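Long-range contacts in alpha,alpha-trehalose-phosphate synthase (UDP-forming) (PDB 5UOF), which belongs to glycosyltransferase family 20, a group of enzymes with the GT-B fold, in which two Rossmann-like domains face each other across a cleft: residues 235-240 with 374-379; 264-269 with 295-300; 388-393 with 429-434; 393-398 with 406-411. All blocks are in the same frame, centred on the assembly; numbering follows the deposited sequence.

Interaction 1: residues 235-240 with 374-379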
loop_
_atom_site.group_PDB
_atom_site.type_symbol
_atom_site.label_atom_id
_atom_site.label_comp_id
_atom_site.label_asym_id
_atom_site.label_seq_id
_atom_site.Cartn_x
_atom_site.Cartn_y
_atom_site.Cartn_z
ATOM N N ILE A 235 -17.515 -13.924 -5.235
ATOM C CA ILE A 235 -17.620 -15.204 -5.936
ATOM C C ILE A 235 -17.626 -16.339 -4.921
ATOM O O ILE A 235 -16.726 -16.438 -4.075
ATOM C CB ILE A 235 -16.465 -15.377 -6.936
ATOM C CG1 ILE A 235 -16.562 -14.343 -8.057
ATOM C CG2 ILE A 235 -16.470 -16.793 -7.525
ATOM C CD1 ILE A 235 -15.528 -14.547 -9.173
ATOM N N GLY A 236 -18.618 -17.225 -5.026
ATOM C CA GLY A 236 -18.717 -18.371 -4.158
ATOM C C GLY A 236 -18.441 -19.675 -4.877
ATOM O O GLY A 236 -17.848 -19.712 -5.966
ATOM N N VAL A 237 -18.882 -20.769 -4.257
ATOM C CA VAL A 237 -18.678 -22.114 -4.783
ATOM C C VAL A 237 -20.011 -22.847 -4.720
ATOM O O VAL A 237 -21.039 -22.249 -4.383
ATOM C CB VAL A 237 -17.598 -22.875 -3.996
ATOM C CG1 VAL A 237 -16.269 -22.127 -4.056
ATOM C CG2 VAL A 237 -18.041 -23.076 -2.543
ATOM N N TYR A 238 -20.019 -24.135 -5.057
ATOM C CA TYR A 238 -21.193 -24.973 -4.817
ATOM C C TYR A 238 -20.845 -25.936 -3.691
ATOM O O TYR A 238 -20.303 -27.021 -3.937
ATOM C CB TYR A 238 -21.623 -25.731 -6.077
ATOM C CG TYR A 238 -22.233 -24.837 -7.141
ATOM C CD1 TYR A 238 -23.427 -24.166 -6.908
ATOM C CD2 TYR A 238 -21.633 -24.695 -8.384
ATOM C CE1 TYR A 238 -24.003 -23.357 -7.884
ATOM C CE2 TYR A 238 -22.198 -23.890 -9.360
ATOM C CZ TYR A 238 -23.384 -23.225 -9.106
ATOM O OH TYR A 238 -23.966 -22.426 -10.078
ATOM N N PRO A 239 -21.115 -25.572 -2.434
ATOM C CA PRO A 239 -20.528 -26.333 -1.322
ATOM C C PRO A 239 -21.037 -27.758 -1.224
ATOM O O PRO A 239 -20.254 -28.650 -0.876
ATOM C CB PRO A 239 -20.900 -25.497 -0.084
ATOM C CG PRO A 239 -22.061 -24.662 -0.514
ATOM C CD PRO A 239 -21.874 -24.398 -1.977
ATOM N N ASP A 240 -22.318 -28.004 -1.527
ATOM C CA ASP A 240 -22.825 -29.373 -1.460
ATOM C C ASP A 240 -22.178 -30.248 -2.529
ATOM O O ASP A 240 -21.880 -31.423 -2.284
ATOM C CB ASP A 240 -24.349 -29.379 -1.591
ATOM C CG ASP A 240 -25.044 -28.609 -0.465
ATOM O OD1 ASP A 240 -24.415 -28.364 0.587
ATOM O OD2 ASP A 240 -26.233 -28.259 -0.634
ATOM N N MET A 374 -10.276 -12.824 -3.153
ATOM C CA MET A 374 -11.321 -13.641 -2.548
ATOM C C MET A 374 -10.687 -14.827 -1.836
ATOM O O MET A 374 -10.672 -14.871 -0.604
ATOM C CB MET A 374 -12.339 -14.086 -3.617
ATOM C CG MET A 374 -13.461 -15.002 -3.096
ATOM S SD MET A 374 -14.346 -14.294 -1.684
ATOM C CE MET A 374 -14.925 -12.726 -2.352
ATOM N N ASN A 375 -10.128 -15.754 -2.624
ATOM C CA ASN A 375 -9.510 -17.024 -2.242
ATOM C C ASN A 375 -10.562 -18.121 -2.185
ATOM O O ASN A 375 -11.243 -18.309 -1.168
ATOM C CB ASN A 375 -8.738 -16.967 -0.921
ATOM C CG ASN A 375 -7.811 -18.145 -0.778
ATOM O OD1 ASN A 375 -8.269 -19.273 -0.623
ATOM N ND2 ASN A 375 -6.510 -17.906 -0.889
ATOM N N LEU A 376 -10.688 -18.863 -3.285
ATOM C CA LEU A 376 -11.657 -19.948 -3.337
ATOM C C LEU A 376 -11.174 -21.203 -2.619
ATOM O O LEU A 376 -12.004 -22.020 -2.205
ATOM C CB LEU A 376 -12.005 -20.264 -4.797
ATOM C CG LEU A 376 -12.659 -19.088 -5.544
ATOM C CD1 LEU A 376 -12.813 -19.403 -7.023
ATOM C CD2 LEU A 376 -14.010 -18.721 -4.931
ATOM N N VAL A 377 -9.862 -21.370 -2.435
ATOM C CA VAL A 377 -9.388 -22.500 -1.635
ATOM C C VAL A 377 -9.982 -22.448 -0.232
ATOM O O VAL A 377 -10.379 -23.478 0.317
ATOM C CB VAL A 377 -7.846 -22.547 -1.613
ATOM C CG1 VAL A 377 -7.340 -23.410 -0.463
ATOM C CG2 VAL A 377 -7.326 -23.078 -2.947
ATOM N N ALA A 378 -10.084 -21.250 0.365
ATOM C CA ALA A 378 -10.695 -21.159 1.694
ATOM C C ALA A 378 -12.132 -21.682 1.685
ATOM O O ALA A 378 -12.540 -22.415 2.591
ATOM C CB ALA A 378 -10.647 -19.716 2.202
ATOM N N LYS A 379 -12.907 -21.338 0.650
ATOM C CA LYS A 379 -14.295 -21.781 0.593
ATOM C C LYS A 379 -14.375 -23.272 0.288
ATOM O O LYS A 379 -15.201 -23.990 0.875
ATOM C CB LYS A 379 -15.058 -20.956 -0.455
ATOM C CG LYS A 379 -15.053 -19.443 -0.135
ATOM C CD LYS A 379 -16.022 -18.662 -1.003
ATOM C CE LYS A 379 -16.161 -17.202 -0.497
ATOM N NZ LYS A 379 -17.154 -16.401 -1.299
#
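The peptide plane of Ile235 and Gly236 is met on both faces and at one edge. Lys379 NZ stands over one face. Leu376 CD2 comes from the other, 3.6 Å from Ile235 O. Met374 CG lies close to the plane, at the oxygen edge. The contact belongs to the GT-B fold, at the passage between its two domains. Residues 235-240 lead out of the N-terminal sheet towards helix 239-248, and residues 374-379 start helix 376-384 of the second domain.

The polar core is one bond, Lys379 NZ to Ile235 O, 2.8 Å. The nitrogen is 45° out of the carbonyl plane, so no in-plane lone pair is used. The lysine chain is extended beyond CG and runs past Gly236. The same NZ also forms a salt bridge with Glu404, so the buried charge has a carboxylate partner.

Apolar atoms close the sides. Val237 CG1 touches Lys379 CB at 4.0 Å, and Leu376 CD2 also reaches Ile235 CG2 at 4.1 Å. The Met374 chain leaves with CG anti to the backbone N and then bends at chi2 and chi3; SD comes to 4.0 Å from Ile235 O. Leu450 and Trp453 of helix 450-472 also pack on Ile235. Asn375 is the N-cap of helix 376-384: its OD1 takes the hydrogen of Ala378 N at 2.9 Å, in the carbonyl plane.

Interaction 2: residues 264-269 with 295-300; sequences GRKLVM and PGWQGR. With EDO (1,2-ethanediol), chain E.
Lys266 N gives its hydrogen to Arg300 O at 2.9 Å, with a fairly straight N-H...O angle of 154°. A second bond of 2.9 Å runs beside it, from Arg265 NE to Gly299 O. The two carbonyls of the turn thus hold consecutive residues, one through the backbone and one through a side chain.

The Arg265 chain is extended from CG to NE, and it passes alongside the turn. Its CD is 3.4 Å from Gly299 O. That oxygen lies at the edge of the guanidinium, in its plane, but NE sits 57° out of the plane of the carbonyl. The far end of the group makes a weak, long ion pair with Asp339. Gly299 has a positive phi, and the turn is closed by Arg300 N bonding to Trp297 O.

Lys266 CG comes to 3.7 Å from Trp297 CZ3, the two side chains lying at a slant; the bend at chi2 (-82°) then leads the rest of the lysine away. The edge of that ring also faces Arg300 O. On the side of Arg265 away from the turn, a 1,2-ethanediol, probably from the crystallisation liquor, bonds through O1 to Arg265 O at 3.1 Å.

This is a surface corner of the second Rossmann-like domain. Strand 266-271 is linked through helix 280-293 to the adjacent parallel strand 301-306, a beta-alpha-beta crossover, and helix 416-428 packs on Lys266 and Trp297 through Leu427.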
loop_
_atom_site.group_PDB
_atom_site.type_symbol
_atom_site.label_atom_id
_atom_site.label_comp_id
_atom_site.label_asym_id
_atom_site.label_seq_id
_atom_site.Cartn_x
_atom_site.Cartn_y
_atom_site.Cartn_z
ATOM N N GLY A 264 -1.475 -41.512 11.490
ATOM C CA GLY A 264 -2.232 -40.994 12.604
ATOM C C GLY A 264 -1.931 -39.553 12.964
ATOM O O GLY A 264 -2.620 -38.986 13.824
ATOM N N ARG A 265 -0.923 -38.946 12.354
ATOM C CA ARG A 265 -0.639 -37.549 12.634
ATOM C C ARG A 265 -1.758 -36.659 12.110
ATOM O O ARG A 265 -2.439 -36.990 11.134
ATOM C CB ARG A 265 0.688 -37.137 11.996
ATOM C CG ARG A 265 1.857 -37.907 12.551
ATOM C CD ARG A 265 3.164 -37.485 11.930
ATOM N NE ARG A 265 4.228 -38.355 12.418
ATOM C CZ ARG A 265 4.873 -39.236 11.667
ATOM N NH1 ARG A 265 4.585 -39.347 10.375
ATOM N NH2 ARG A 265 5.821 -39.991 12.209
ATOM N N LYS A 266 -1.932 -35.508 12.761
ATOM C CA LYS A 266 -2.813 -34.469 12.241
ATOM C C LYS A 266 -2.228 -33.873 10.968
ATOM O O LYS A 266 -1.019 -33.908 10.738
ATOM C CB LYS A 266 -3.013 -33.364 13.279
ATOM C CG LYS A 266 -3.553 -33.835 14.619
ATOM C CD LYS A 266 -5.053 -34.007 14.603
ATOM C CE LYS A 266 -5.573 -34.300 16.014
ATOM N NZ LYS A 266 -7.064 -34.304 16.085
ATOM N N LEU A 267 -3.108 -33.324 10.133
ATOM C CA LEU A 267 -2.748 -32.835 8.813
ATOM C C LEU A 267 -3.215 -31.396 8.665
ATOM O O LEU A 267 -4.404 -31.103 8.858
ATOM C CB LEU A 267 -3.368 -33.714 7.720
ATOM C CG LEU A 267 -3.299 -33.190 6.280
ATOM C CD1 LEU A 267 -1.858 -33.075 5.811
ATOM C CD2 LEU A 267 -4.095 -34.100 5.341
ATOM N N VAL A 268 -2.275 -30.504 8.340
ATOM C CA VAL A 268 -2.567 -29.127 7.945
ATOM C C VAL A 268 -2.398 -29.049 6.432
ATOM O O VAL A 268 -1.342 -29.418 5.904
ATOM C CB VAL A 268 -1.636 -28.129 8.656
ATOM C CG1 VAL A 268 -1.984 -26.687 8.272
ATOM C CG2 VAL A 268 -1.720 -28.315 10.162
ATOM N N MET A 269 -3.434 -28.592 5.726
ATOM C CA MET A 269 -3.403 -28.496 4.269
ATOM C C MET A 269 -3.283 -27.039 3.856
ATOM O O MET A 269 -3.909 -26.161 4.460
ATOM C CB MET A 269 -4.670 -29.083 3.626
ATOM C CG MET A 269 -4.713 -30.596 3.539
ATOM S SD MET A 269 -3.467 -31.317 2.451
ATOM C CE MET A 269 -3.878 -30.523 0.909
ATOM N N PRO A 295 6.212 -27.919 21.617
ATOM C CA PRO A 295 6.994 -29.047 21.095
ATOM C C PRO A 295 6.282 -30.377 21.192
ATOM O O PRO A 295 6.710 -31.329 20.532
ATOM C CB PRO A 295 8.269 -29.021 21.948
ATOM C CG PRO A 295 7.902 -28.255 23.174
ATOM C CD PRO A 295 6.877 -27.257 22.756
ATOM N N GLY A 296 5.204 -30.471 21.974
ATOM C CA GLY A 296 4.390 -31.672 21.964
ATOM C C GLY A 296 3.774 -31.968 20.614
ATOM O O GLY A 296 3.391 -33.113 20.355
ATOM N N TRP A 297 3.676 -30.965 19.742
ATOM C CA TRP A 297 3.167 -31.202 18.399
ATOM C C TRP A 297 4.204 -31.806 17.465
ATOM O O TRP A 297 3.840 -32.275 16.378
ATOM C CB TRP A 297 2.608 -29.902 17.802
ATOM C CG TRP A 297 1.200 -29.687 18.259
ATOM C CD1 TRP A 297 0.738 -28.693 19.071
ATOM C CD2 TRP A 297 0.083 -30.535 17.983
ATOM N NE1 TRP A 297 -0.611 -28.858 19.300
ATOM C CE2 TRP A 297 -1.036 -29.983 18.645
ATOM C CE3 TRP A 297 -0.086 -31.702 17.224
ATOM C CZ2 TRP A 297 -2.310 -30.566 18.583
ATOM C CZ3 TRP A 297 -1.351 -32.282 17.170
ATOM C CH2 TRP A 297 -2.444 -31.709 17.848
ATOM N N GLN A 298 5.475 -31.801 17.846
ATOM C CA GLN A 298 6.506 -32.383 17.000
ATOM C C GLN A 298 6.280 -33.878 16.840
ATOM O O GLN A 298 6.109 -34.602 17.825
ATOM C CB GLN A 298 7.888 -32.095 17.595
ATOM C CG GLN A 298 8.281 -30.627 17.425
ATOM C CD GLN A 298 9.622 -30.302 18.053
ATOM O OE1 GLN A 298 10.544 -31.117 18.030
ATOM N NE2 GLN A 298 9.730 -29.114 18.638
ATOM N N GLY A 299 6.254 -34.336 15.587
ATOM C CA GLY A 299 5.947 -35.718 15.287
ATOM C C GLY A 299 4.475 -36.075 15.333
ATOM O O GLY A 299 4.134 -37.252 15.150
ATOM N N ARG A 300 3.595 -35.108 15.586
ATOM C CA ARG A 300 2.173 -35.367 15.721
ATOM C C ARG A 300 1.332 -34.587 14.724
ATOM O O ARG A 300 0.104 -34.714 14.738
ATOM C CB ARG A 300 1.707 -35.049 17.146
ATOM C CG ARG A 300 2.408 -35.907 18.202
ATOM C CD ARG A 300 1.720 -35.795 19.551
ATOM N NE ARG A 300 0.503 -36.602 19.615
ATOM C CZ ARG A 300 0.414 -37.769 20.246
ATOM N NH1 ARG A 300 -0.733 -38.437 20.252
ATOM N NH2 ARG A 300 1.470 -38.267 20.879
HETATM C C1 EDO E . -5.266 -38.519 8.612
HETATM O O1 EDO E . -3.873 -38.666 8.913
HETATM C C2 EDO E . -5.692 -37.127 9.055
HETATM O O2 EDO E . -5.219 -36.924 10.389
#

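Interaction 3: residues 388-393 with 429-434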
loop_
_atom_site.group_PDB
_atom_site.type_symbol
_atom_site.label_atom_id
_atom_site.label_comp_id
_atom_site.label_asym_id
_atom_site.label_seq_id
_atom_site.Cartn_x
_atom_site.Cartn_y
_atom_site.Cartn_z
ATOM N N ALA A 388 -19.575 -33.955 10.843
ATOM C CA ALA A 388 -19.483 -34.713 12.086
ATOM C C ALA A 388 -18.135 -34.541 12.774
ATOM O O ALA A 388 -18.026 -34.811 13.975
ATOM C CB ALA A 388 -19.732 -36.199 11.822
ATOM N N ASP A 389 -17.115 -34.097 12.049
ATOM C CA ASP A 389 -15.766 -33.909 12.574
ATOM C C ASP A 389 -15.037 -32.920 11.669
ATOM O O ASP A 389 -14.125 -33.305 10.928
ATOM C CB ASP A 389 -15.026 -35.248 12.638
ATOM C CG ASP A 389 -13.642 -35.138 13.289
ATOM O OD1 ASP A 389 -13.363 -34.123 13.959
ATOM O OD2 ASP A 389 -12.823 -36.074 13.116
ATOM N N PRO A 390 -15.426 -31.647 11.677
ATOM C CA PRO A 390 -14.945 -30.738 10.631
ATOM C C PRO A 390 -13.641 -30.042 10.990
ATOM O O PRO A 390 -13.373 -29.722 12.148
ATOM C CB PRO A 390 -16.097 -29.729 10.516
ATOM C CG PRO A 390 -16.650 -29.648 11.903
ATOM C CD PRO A 390 -16.472 -31.032 12.519
ATOM N N GLY A 391 -12.826 -29.802 9.964
ATOM C CA GLY A 391 -11.579 -29.080 10.152
ATOM C C GLY A 391 -11.796 -27.604 10.437
ATOM O O GLY A 391 -12.896 -27.067 10.299
ATOM N N VAL A 392 -10.706 -26.943 10.851
ATOM C CA VAL A 392 -10.710 -25.532 11.219
ATOM C C VAL A 392 -9.980 -24.748 10.143
ATOM O O VAL A 392 -8.879 -25.134 9.732
ATOM C CB VAL A 392 -10.027 -25.299 12.575
ATOM C CG1 VAL A 392 -9.957 -23.795 12.885
ATOM C CG2 VAL A 392 -10.750 -26.064 13.673
ATOM N N LEU A 393 -10.583 -23.650 9.696
ATOM C CA LEU A 393 -9.958 -22.786 8.704
ATOM C C LEU A 393 -9.220 -21.661 9.412
ATOM O O LEU A 393 -9.827 -20.909 10.182
ATOM C CB LEU A 393 -11.000 -22.207 7.752
ATOM C CG LEU A 393 -10.512 -21.154 6.745
ATOM C CD1 LEU A 393 -9.558 -21.782 5.747
ATOM C CD2 LEU A 393 -11.705 -20.545 6.038
ATOM N N MET A 429 -8.694 -27.608 18.849
ATOM C CA MET A 429 -10.016 -27.037 19.083
ATOM C C MET A 429 -11.041 -28.128 19.391
ATOM O O MET A 429 -11.133 -29.119 18.647
ATOM C CB MET A 429 -10.473 -26.214 17.873
ATOM C CG MET A 429 -11.716 -25.391 18.185
ATOM S SD MET A 429 -12.235 -24.376 16.804
ATOM C CE MET A 429 -10.958 -23.100 16.793
ATOM N N PRO A 430 -11.814 -27.993 20.475
ATOM C CA PRO A 430 -12.843 -28.994 20.776
ATOM C C PRO A 430 -13.859 -29.101 19.651
ATOM O O PRO A 430 -14.167 -28.121 18.972
ATOM C CB PRO A 430 -13.498 -28.462 22.054
ATOM C CG PRO A 430 -12.423 -27.626 22.703
ATOM C CD PRO A 430 -11.692 -26.983 21.544
ATOM N N LEU A 431 -14.403 -30.311 19.504
ATOM C CA LEU A 431 -15.370 -30.607 18.447
ATOM C C LEU A 431 -16.535 -29.624 18.430
ATOM O O LEU A 431 -16.963 -29.173 17.358
ATOM C CB LEU A 431 -15.893 -32.030 18.637
ATOM C CG LEU A 431 -16.999 -32.432 17.665
ATOM C CD1 LEU A 431 -16.465 -32.451 16.214
ATOM C CD2 LEU A 431 -17.611 -33.777 18.057
ATOM N N ALA A 432 -17.090 -29.306 19.609
ATOM C CA ALA A 432 -18.276 -28.458 19.637
ATOM C C ALA A 432 -17.997 -27.101 19.007
ATOM O O ALA A 432 -18.812 -26.592 18.230
ATOM C CB ALA A 432 -18.786 -28.309 21.074
ATOM N N GLU A 433 -16.847 -26.497 19.331
ATOM C CA GLU A 433 -16.492 -25.223 18.710
ATOM C C GLU A 433 -16.171 -25.396 17.224
ATOM O O GLU A 433 -16.556 -24.559 16.388
ATOM C CB GLU A 433 -15.312 -24.587 19.465
ATOM C CG GLU A 433 -14.984 -23.184 18.926
ATOM C CD GLU A 433 -13.749 -22.552 19.575
ATOM O OE1 GLU A 433 -13.281 -21.517 19.048
ATOM O OE2 GLU A 433 -13.252 -23.074 20.596
ATOM N N ARG A 434 -15.479 -26.478 16.862
ATOM C CA ARG A 434 -15.196 -26.695 15.448
ATOM C C ARG A 434 -16.489 -26.778 14.651
ATOM O O ARG A 434 -16.587 -26.227 13.547
ATOM C CB ARG A 434 -14.375 -27.970 15.247
ATOM C CG ARG A 434 -12.948 -27.842 15.776
ATOM C CD ARG A 434 -12.075 -29.012 15.348
ATOM N NE ARG A 434 -12.306 -30.230 16.137
ATOM C CZ ARG A 434 -12.838 -31.351 15.662
ATOM N NH1 ARG A 434 -13.241 -31.439 14.390
ATOM N NH2 ARG A 434 -12.956 -32.399 16.469
HETATM O O HOH W 1 -14.226 -25.312 12.168
#
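The first turn of helix 431-447 packs against the start of strand 392-396, within the second Rossmann-like domain of this GT-B protein. Arg434 carries the contact. Its NH1 grips two acceptors: Asp389 OD1 at 2.7 Å, as a salt bridge, and Pro390 O at 2.8 Å. Arg434 NH2 adds a weak bond to the same Asp389 OD1. The carboxylate and guanidinium planes are 67° apart, so this is no flat two-pronged pair.

Inside its own segment, Arg434 NE bonds to Met429 O at 3.0 Å. Held at NE and NH1, the guanidinium has little freedom to rotate. Its chain bends at chi3 (-78°), which turns the head back over the helix start.

Val392 CG2 meets the arginine stem at about a right angle, 3.5 Å from Arg434 CG. Val392 also touches Met429 through the sulfur and methyl. Pro390 CD rests on Leu431 CD1. Gly391 N bonds to OE1 of Gln385, a residue of the sodium site, which is consistent with a second-shell place for Gly391. A water molecule donates to both Gly391 O and Arg434 O, 2.9 Å from each oxygen.

Interaction 4: residues 393-398 with 406-411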
loop_
_atom_site.group_PDB
_atom_site.type_symbol
_atom_site.label_atom_id
_atom_site.label_comp_id
_atom_site.label_asym_id
_atom_site.label_seq_id
_atom_site.Cartn_x
_atom_site.Cartn_y
_atom_site.Cartn_z
ATOM N N LEU A 393 -10.583 -23.650 9.696
ATOM C CA LEU A 393 -9.958 -22.786 8.704
ATOM C C LEU A 393 -9.220 -21.661 9.412
ATOM O O LEU A 393 -9.827 -20.909 10.182
ATOM C CB LEU A 393 -11.000 -22.207 7.752
ATOM C CG LEU A 393 -10.512 -21.154 6.745
ATOM C CD1 LEU A 393 -9.558 -21.782 5.747
ATOM C CD2 LEU A 393 -11.705 -20.545 6.038
ATOM N N VAL A 394 -7.924 -21.541 9.132
ATOM C CA VAL A 394 -7.114 -20.403 9.562
ATOM C C VAL A 394 -6.955 -19.512 8.342
ATOM O O VAL A 394 -6.415 -19.953 7.321
ATOM C CB VAL A 394 -5.747 -20.851 10.098
ATOM C CG1 VAL A 394 -4.898 -19.640 10.440
ATOM C CG2 VAL A 394 -5.929 -21.724 11.348
ATOM N N LEU A 395 -7.435 -18.272 8.435
ATOM C CA LEU A 395 -7.671 -17.450 7.245
ATOM C C LEU A 395 -7.093 -16.058 7.436
ATOM O O LEU A 395 -7.322 -15.431 8.471
ATOM C CB LEU A 395 -9.174 -17.341 6.951
ATOM C CG LEU A 395 -9.593 -16.515 5.726
ATOM C CD1 LEU A 395 -9.010 -17.100 4.468
ATOM C CD2 LEU A 395 -11.116 -16.461 5.606
ATOM N N SER A 396 -6.386 -15.562 6.417
ATOM C CA SER A 396 -5.861 -14.200 6.444
ATOM C C SER A 396 -6.982 -13.171 6.381
ATOM O O SER A 396 -7.893 -13.275 5.554
ATOM C CB SER A 396 -4.930 -13.977 5.253
ATOM O OG SER A 396 -4.643 -12.592 5.088
ATOM N N GLU A 397 -6.883 -12.142 7.225
ATOM C CA GLU A 397 -7.838 -11.044 7.187
ATOM C C GLU A 397 -7.742 -10.218 5.912
ATOM O O GLU A 397 -8.603 -9.364 5.694
ATOM C CB GLU A 397 -7.637 -10.119 8.386
ATOM C CG GLU A 397 -6.288 -9.457 8.428
ATOM C CD GLU A 397 -6.216 -8.452 9.559
ATOM O OE1 GLU A 397 -6.632 -7.291 9.360
ATOM O OE2 GLU A 397 -5.778 -8.844 10.656
ATOM N N PHE A 398 -6.703 -10.414 5.105
ATOM C CA PHE A 398 -6.558 -9.693 3.844
ATOM C C PHE A 398 -7.035 -10.497 2.648
ATOM O O PHE A 398 -6.809 -10.075 1.499
ATOM C CB PHE A 398 -5.110 -9.287 3.627
ATOM C CG PHE A 398 -4.543 -8.438 4.740
ATOM C CD1 PHE A 398 -4.986 -7.143 4.934
ATOM C CD2 PHE A 398 -3.565 -8.948 5.580
ATOM C CE1 PHE A 398 -4.452 -6.356 5.951
ATOM C CE2 PHE A 398 -3.035 -8.174 6.601
ATOM C CZ PHE A 398 -3.476 -6.885 6.783
ATOM N N THR A 406 -16.819 -15.913 8.688
ATOM C CA THR A 406 -16.646 -15.381 10.033
ATOM C C THR A 406 -16.336 -16.463 11.057
ATOM O O THR A 406 -15.919 -16.128 12.174
ATOM C CB THR A 406 -17.901 -14.610 10.449
ATOM O OG1 THR A 406 -19.048 -15.457 10.322
ATOM C CG2 THR A 406 -18.080 -13.372 9.556
ATOM N N GLY A 407 -16.516 -17.737 10.707
ATOM C CA GLY A 407 -16.139 -18.829 11.591
ATOM C C GLY A 407 -14.689 -19.249 11.481
ATOM O O GLY A 407 -14.234 -20.095 12.252
ATOM N N ALA A 408 -13.949 -18.703 10.517
ATOM C CA ALA A 408 -12.518 -18.959 10.466
ATOM C C ALA A 408 -11.825 -18.326 11.662
ATOM O O ALA A 408 -12.325 -17.373 12.260
ATOM C CB ALA A 408 -11.905 -18.394 9.179
ATOM N N LEU A 409 -10.679 -18.897 12.025
ATOM C CA LEU A 409 -9.720 -18.201 12.878
ATOM C C LEU A 409 -9.016 -17.208 11.973
ATOM O O LEU A 409 -8.180 -17.592 11.152
ATOM C CB LEU A 409 -8.740 -19.179 13.522
ATOM C CG LEU A 409 -9.278 -20.113 14.614
ATOM C CD1 LEU A 409 -8.150 -20.993 15.166
ATOM C CD2 LEU A 409 -9.923 -19.314 15.769
ATOM N N LEU A 410 -9.371 -15.928 12.100
ATOM C CA LEU A 410 -8.801 -14.884 11.252
ATOM C C LEU A 410 -7.476 -14.410 11.824
ATOM O O LEU A 410 -7.373 -14.147 13.027
ATOM C CB LEU A 410 -9.761 -13.704 11.140
ATOM C CG LEU A 410 -11.093 -14.088 10.501
ATOM C CD1 LEU A 410 -12.148 -13.026 10.779
ATOM C CD2 LEU A 410 -10.905 -14.303 8.991
ATOM N N VAL A 411 -6.469 -14.266 10.959
ATOM C CA VAL A 411 -5.145 -13.859 11.418
ATOM C C VAL A 411 -4.556 -12.806 10.487
ATOM O O VAL A 411 -4.938 -12.666 9.319
ATOM C CB VAL A 411 -4.171 -15.048 11.529
ATOM C CG1 VAL A 411 -4.688 -16.053 12.546
ATOM C CG2 VAL A 411 -3.982 -15.710 10.170
HETATM O O HOH W 2 -13.169 -22.787 11.185
#
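Leu395 and Leu410 lie side by side and point the same way, with Leu395 CD2 4.0 Å from Leu410 CD2. Ala408 packs on the same side. Its methyl CB is 3.7 Å from Leu395 CB and 3.8 Å from Leu393 CD2. The CG of Leu393 and that of Leu395 are each anti to the backbone N, which leans both chains over the alanine. Helix 376-384 covers this side through Ala378.

On the other face Val394 and Val411 cross at a slant, CG1 to CG2, at 4.0 Å. Leu409 and Ser396 point to the same face. Helix 416-428 packs here on Leu409 and Val411.

The backbones hold the two rows in register. Leu393 O accepts from Leu409 N, and Leu409 O from Leu395 N at 2.9 Å. Leu395 O then accepts from Val411 N, and Val411 O from Glu397 N. A water spans the start of the pair, between Leu393 N and Gly407 O.

At the end of the strand, Ser396 OG accepts from Phe398 N at 3.0 Å, an ST turn, and is also bonded to Pro369 O. Glu397 CG sits over the centre of the Phe398 ring, 3.9 Å above its plane. The carboxylate of Glu397 forms a salt bridge with Arg174 of the second subunit, so the turn takes part in the dimer contact.

The short strand axes run the same way, 29° apart. Strand 409-411 is one of the two edge strands of a six-stranded parallel sheet flanked by helices, as is usual for a Rossmann-like domain of a GT-B protein.

Interactions 2, 3 and 4 all reach the parallel sheet of the second domain, while interaction 1 lies where the chain enters that domain from the first. Along the chain, interaction 1 spans interaction 2, then interaction 3 spans interaction 4. Interactions 3 and 4 share Leu393 and strand 392-396, and their centres are about 14 Å apart. They touch where Met429 and Val392 pack on Leu409. Interaction 1 meets both through Ala378 of helix 376-384, which precedes that strand. Interaction 2 touches none of the others; its centre is about 16 Å from that of interaction 3 and about 26 Å from that of interaction 1. Together they run from the interdomain passage to the far rim of the domain.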